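Local coordinates for protein Xcc_ctr_pt (Xanthomonas campestris pv. campestris, PDB 6NJX) that binds divalent metal ions through the Toprim domain of its C-terminal region and, as a member of the OLD family, is probably a metal-dependent nuclease, at residues G22-E27 / I51-V56; I79-D84 / P91-R96. One frame throughout, in Å; residues are numbered along the deposited sequence.

Contact 1: G22-E27 / I51-V56; sequences GVILVE and ITVCSV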
# COMPACT_ATOMS: atom_id res chain seq x y z
N GLY A 22 -6.39 -15.86 1.57
CA GLY A 22 -5.18 -15.05 1.59
C GLY A 22 -5.48 -13.67 2.13
O GLY A 22 -6.63 -13.22 2.14
N VAL A 23 -4.42 -12.99 2.58
CA VAL A 23 -4.57 -11.67 3.19
C VAL A 23 -3.50 -10.72 2.66
O VAL A 23 -2.32 -11.06 2.63
CB VAL A 23 -4.50 -11.73 4.73
CG1 VAL A 23 -4.63 -10.32 5.29
CG2 VAL A 23 -5.59 -12.65 5.30
N ILE A 24 -3.92 -9.53 2.28
CA ILE A 24 -3.01 -8.46 1.92
C ILE A 24 -2.97 -7.48 3.10
O ILE A 24 -3.95 -6.78 3.36
CB ILE A 24 -3.45 -7.76 0.63
CG1 ILE A 24 -3.31 -8.75 -0.57
CG2 ILE A 24 -2.68 -6.47 0.45
CD1 ILE A 24 -4.11 -8.28 -1.81
N LEU A 25 -1.84 -7.44 3.79
CA LEU A 25 -1.68 -6.57 4.96
C LEU A 25 -1.15 -5.20 4.56
O LEU A 25 -0.12 -5.09 3.85
CB LEU A 25 -0.76 -7.21 6.00
CG LEU A 25 -1.28 -8.46 6.69
CD1 LEU A 25 -0.10 -9.12 7.44
CD2 LEU A 25 -2.46 -8.13 7.61
N VAL A 26 -1.82 -4.17 5.06
CA VAL A 26 -1.71 -2.80 4.57
C VAL A 26 -1.69 -1.86 5.79
O VAL A 26 -2.16 -2.22 6.87
CB VAL A 26 -2.91 -2.58 3.62
CG1 VAL A 26 -3.80 -1.40 3.97
CG2 VAL A 26 -2.50 -2.72 2.15
N GLU A 27 -1.09 -0.67 5.64
CA GLU A 27 -0.89 0.21 6.80
C GLU A 27 -2.14 1.00 7.17
O GLU A 27 -2.42 1.20 8.37
CB GLU A 27 0.25 1.20 6.55
CG GLU A 27 1.63 0.63 6.73
CD GLU A 27 2.70 1.68 6.47
OE1 GLU A 27 3.87 1.31 6.23
OE2 GLU A 27 2.35 2.89 6.50
N ILE A 51 -9.40 -13.34 -1.32
CA ILE A 51 -8.32 -12.56 -0.74
C ILE A 51 -8.93 -11.29 -0.16
O ILE A 51 -9.69 -10.59 -0.85
CB ILE A 51 -7.23 -12.24 -1.77
CG1 ILE A 51 -6.53 -13.53 -2.20
CG2 ILE A 51 -6.22 -11.22 -1.24
CD1 ILE A 51 -5.77 -13.42 -3.51
N THR A 52 -8.63 -11.01 1.10
CA THR A 52 -9.10 -9.79 1.76
C THR A 52 -7.93 -8.86 2.04
O THR A 52 -6.81 -9.30 2.31
CB THR A 52 -9.87 -10.10 3.07
OG1 THR A 52 -9.00 -10.79 3.99
CG2 THR A 52 -11.09 -10.98 2.80
N VAL A 53 -8.21 -7.56 1.96
CA VAL A 53 -7.25 -6.50 2.26
C VAL A 53 -7.53 -6.02 3.69
O VAL A 53 -8.65 -5.57 3.99
CB VAL A 53 -7.35 -5.34 1.26
CG1 VAL A 53 -6.24 -4.31 1.49
CG2 VAL A 53 -7.28 -5.89 -0.20
N CYS A 54 -6.53 -6.09 4.55
CA CYS A 54 -6.69 -5.82 5.98
C CYS A 54 -5.72 -4.72 6.41
O CYS A 54 -4.50 -4.86 6.24
CB CYS A 54 -6.48 -7.11 6.79
SG CYS A 54 -6.18 -6.88 8.56
N SER A 55 -6.27 -3.64 6.96
CA SER A 55 -5.46 -2.55 7.48
C SER A 55 -5.00 -2.88 8.91
O SER A 55 -5.82 -3.23 9.76
CB SER A 55 -6.26 -1.25 7.47
OG SER A 55 -5.50 -0.20 8.04
N VAL A 56 -3.69 -2.79 9.17
CA VAL A 56 -3.18 -2.96 10.53
C VAL A 56 -3.22 -1.64 11.32
O VAL A 56 -2.82 -1.61 12.49
CB VAL A 56 -1.76 -3.60 10.53
CG1 VAL A 56 -1.72 -4.87 9.65
CG2 VAL A 56 -0.68 -2.61 10.08
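The flat groups joining 22-27 to 51-56 are peptide units, linked N-H to carbonyl across the strands: Ile24 reaches Thr52 and Cys54, one through its N-H and the other through its carbonyl. Ile24 N donates to Thr52 O at 2.9 Å, while Cys54 N gives a nearly straight bond to Ile24 O (2.9 Å, 173°). Above and below this ladder the side chains alternate. One face bears Val23, Leu25, Thr52 and Cys54, the other Ile24, Val26, Ile51 and Val53. This is the parallel pairing of an edge strand with an inner one in the Toprim sheet; the connection between them is largely helical, a beta-alpha-beta crossover. CG1 of Ile24 lies anti to the carbonyl carbon (chi1 -67°), carrying its CD1 back to Ile51 CG2 at 3.7 Å, under helix 208-225. On the other face Val23 CG1 packs on Cys54 CB at 4.0 Å, and a mercury ion lies about 3 Å, nearest atoms, from the Cys54 side chain, which is modelled in two conformations. At the C-terminal end Val56 N bonds Val26 O at 2.8 Å, just before the magnesium ligand Glu27, whose OE1 is hydrogen-bonded to Thr81 and to the backbone of Asp82.

Contact 2: I79-D84 / P91-R96; sequences ILTDRD and PLVRRR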
# COMPACT_ATOMS: atom_id res chain seq x y z
N ILE A 79 2.67 -8.16 2.60
CA ILE A 79 2.76 -6.90 3.33
C ILE A 79 3.15 -5.79 2.36
O ILE A 79 4.04 -5.98 1.53
CB ILE A 79 3.78 -6.98 4.50
CG1 ILE A 79 3.25 -7.84 5.65
CG2 ILE A 79 4.23 -5.57 4.97
CD1 ILE A 79 4.33 -8.13 6.71
N LEU A 80 2.46 -4.66 2.46
CA LEU A 80 2.79 -3.41 1.78
C LEU A 80 3.07 -2.36 2.85
O LEU A 80 2.22 -2.09 3.70
CB LEU A 80 1.63 -2.93 0.89
CG LEU A 80 1.26 -3.92 -0.22
CD1 LEU A 80 -0.12 -3.66 -0.77
CD2 LEU A 80 2.31 -3.73 -1.28
N THR A 81 4.28 -1.80 2.84
CA THR A 81 4.65 -0.84 3.88
C THR A 81 5.63 0.16 3.28
O THR A 81 6.22 -0.07 2.22
CB THR A 81 5.23 -1.57 5.11
OG1 THR A 81 5.34 -0.66 6.22
CG2 THR A 81 6.59 -2.17 4.81
N ASP A 82 5.78 1.30 3.96
CA ASP A 82 6.55 2.45 3.46
C ASP A 82 7.94 2.46 4.07
O ASP A 82 8.10 2.15 5.26
CB ASP A 82 5.83 3.76 3.78
CG ASP A 82 4.54 3.93 2.99
OD1 ASP A 82 4.37 3.24 1.96
OD2 ASP A 82 3.70 4.75 3.41
N ARG A 83 8.94 2.86 3.28
CA ARG A 83 10.32 2.84 3.78
C ARG A 83 10.50 3.82 4.93
O ARG A 83 11.12 3.47 5.95
CB ARG A 83 11.35 3.15 2.68
CG ARG A 83 12.78 3.04 3.25
CD ARG A 83 13.92 3.30 2.25
NE ARG A 83 14.30 2.13 1.45
CZ ARG A 83 15.52 1.57 1.46
NH1 ARG A 83 16.48 2.06 2.25
NH2 ARG A 83 15.78 0.52 0.69
N ASP A 84 9.97 5.04 4.79
CA ASP A 84 10.14 6.14 5.75
C ASP A 84 11.59 6.63 5.85
O ASP A 84 12.09 7.31 4.96
CB ASP A 84 9.63 5.72 7.14
CG ASP A 84 8.16 5.39 7.16
OD1 ASP A 84 7.38 6.12 6.50
OD2 ASP A 84 7.78 4.41 7.83
N PRO A 91 14.72 2.05 8.91
CA PRO A 91 14.36 3.43 8.54
C PRO A 91 12.88 3.88 8.69
O PRO A 91 12.51 4.68 7.82
CB PRO A 91 14.75 3.48 7.06
CG PRO A 91 15.98 2.63 6.98
CD PRO A 91 15.82 1.54 8.05
N LEU A 92 12.06 3.46 9.67
CA LEU A 92 12.31 2.44 10.68
C LEU A 92 11.88 1.09 10.10
O LEU A 92 11.53 0.16 10.82
CB LEU A 92 11.53 2.76 11.98
CG LEU A 92 11.58 1.85 13.24
CD1 LEU A 92 12.67 2.28 14.24
CD2 LEU A 92 10.21 1.74 13.93
N VAL A 93 11.90 0.99 8.76
CA VAL A 93 11.43 -0.22 8.11
C VAL A 93 12.34 -1.41 8.46
O VAL A 93 11.87 -2.55 8.49
CB VAL A 93 11.30 -0.01 6.59
CG1 VAL A 93 12.64 -0.09 5.87
CG2 VAL A 93 10.33 -1.02 6.01
N ARG A 94 13.62 -1.16 8.74
CA ARG A 94 14.53 -2.26 9.08
C ARG A 94 14.04 -3.04 10.29
O ARG A 94 14.03 -4.28 10.29
CB ARG A 94 15.95 -1.74 9.33
CG ARG A 94 16.97 -2.85 9.57
CD ARG A 94 18.36 -2.30 9.92
NE ARG A 94 19.30 -3.38 10.26
CZ ARG A 94 19.48 -3.86 11.49
NH1 ARG A 94 18.78 -3.39 12.52
NH2 ARG A 94 20.36 -4.85 11.70
N ARG A 95 13.68 -2.33 11.36
CA ARG A 95 13.24 -3.00 12.58
C ARG A 95 11.86 -3.62 12.37
O ARG A 95 11.59 -4.74 12.83
CB ARG A 95 13.24 -2.00 13.75
CG ARG A 95 12.63 -2.52 15.07
CD ARG A 95 13.46 -3.67 15.65
NE ARG A 95 14.89 -3.40 15.57
CZ ARG A 95 15.83 -4.33 15.66
NH1 ARG A 95 15.49 -5.60 15.84
NH2 ARG A 95 17.12 -3.99 15.57
N ARG A 96 11.01 -2.90 11.65
CA ARG A 96 9.67 -3.38 11.32
C ARG A 96 9.71 -4.72 10.61
O ARG A 96 8.92 -5.62 10.92
CB ARG A 96 9.00 -2.33 10.46
CG ARG A 96 7.53 -2.49 10.27
CD ARG A 96 6.96 -1.11 10.18
NE ARG A 96 7.16 -0.56 8.86
CZ ARG A 96 7.47 0.70 8.60
NH1 ARG A 96 7.63 1.60 9.56
NH2 ARG A 96 7.62 1.06 7.34
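Arg96 and Val93, on the first turn of helix 93-104, meet Thr81, Arg83 and Asp84 in a mixed polar and apolar contact where strand 77-82 runs out into the metal-binding loop of the Toprim fold. The Arg96 side chain starts extended but bends at chi2 (146°) and chi3 (80°), which folds its guanidinium back across its own helix. One face of that group consequently rests on Val93 CA, 4.0 Å above the plane and over its centre. Asp84 OD2 approaches the edge, near the plane, and forms a weak salt bridge to Arg96 NH1 at 3.3 Å; the carboxylate itself is turned 78° from the guanidinium. Obliquely placed, Thr81 OG1 takes a weak bond from Arg96 NE at 3.2 Å, although its stronger partner is Glu27.

Val93 supplies the apolar half. Its two methyls divide the work, CG2 meeting Thr81 CG2 at 4.1 Å and CG1 meeting Arg83 CG at 4.1 Å as the two side chains cross. Beyond that point the Arg83 chain leads off to salt bridges with Glu131 and Asp116. Leu92 occupies the N-cap position, and Leu92 O accepts a hydrogen bond from Arg96 N at 3.2 Å.

Asp82 and Asp84 are magnesium ligands in this protein, and Arg96 also lies near Glu27, another of these ligands. An arginine beside the acidic cluster is consistent with partial compensation of its negative charge.

Contacts 1 and 2 share one parallel sheet, since strands 22-26 and 77-82 are neighbours in it, yet they differ in make-up. Contact 1 is strand against strand, the more buried of the two, with no exposed residue, held by a regular run of backbone bonds and aliphatic packing. Contact 2 joins a strand end and its loop to the start of a helix, with several exposed residues and weak, charged side-chain bonds. They meet near the metal site, where Glu27 reaches the strand end of contact 2, and within the sheet, where Val26 CG2 packs on Leu80 CD1 at 3.9 Å. Between them they provide the magnesium ligands Glu27, Asp82 and Asp84, one from contact 1 and two from contact 2.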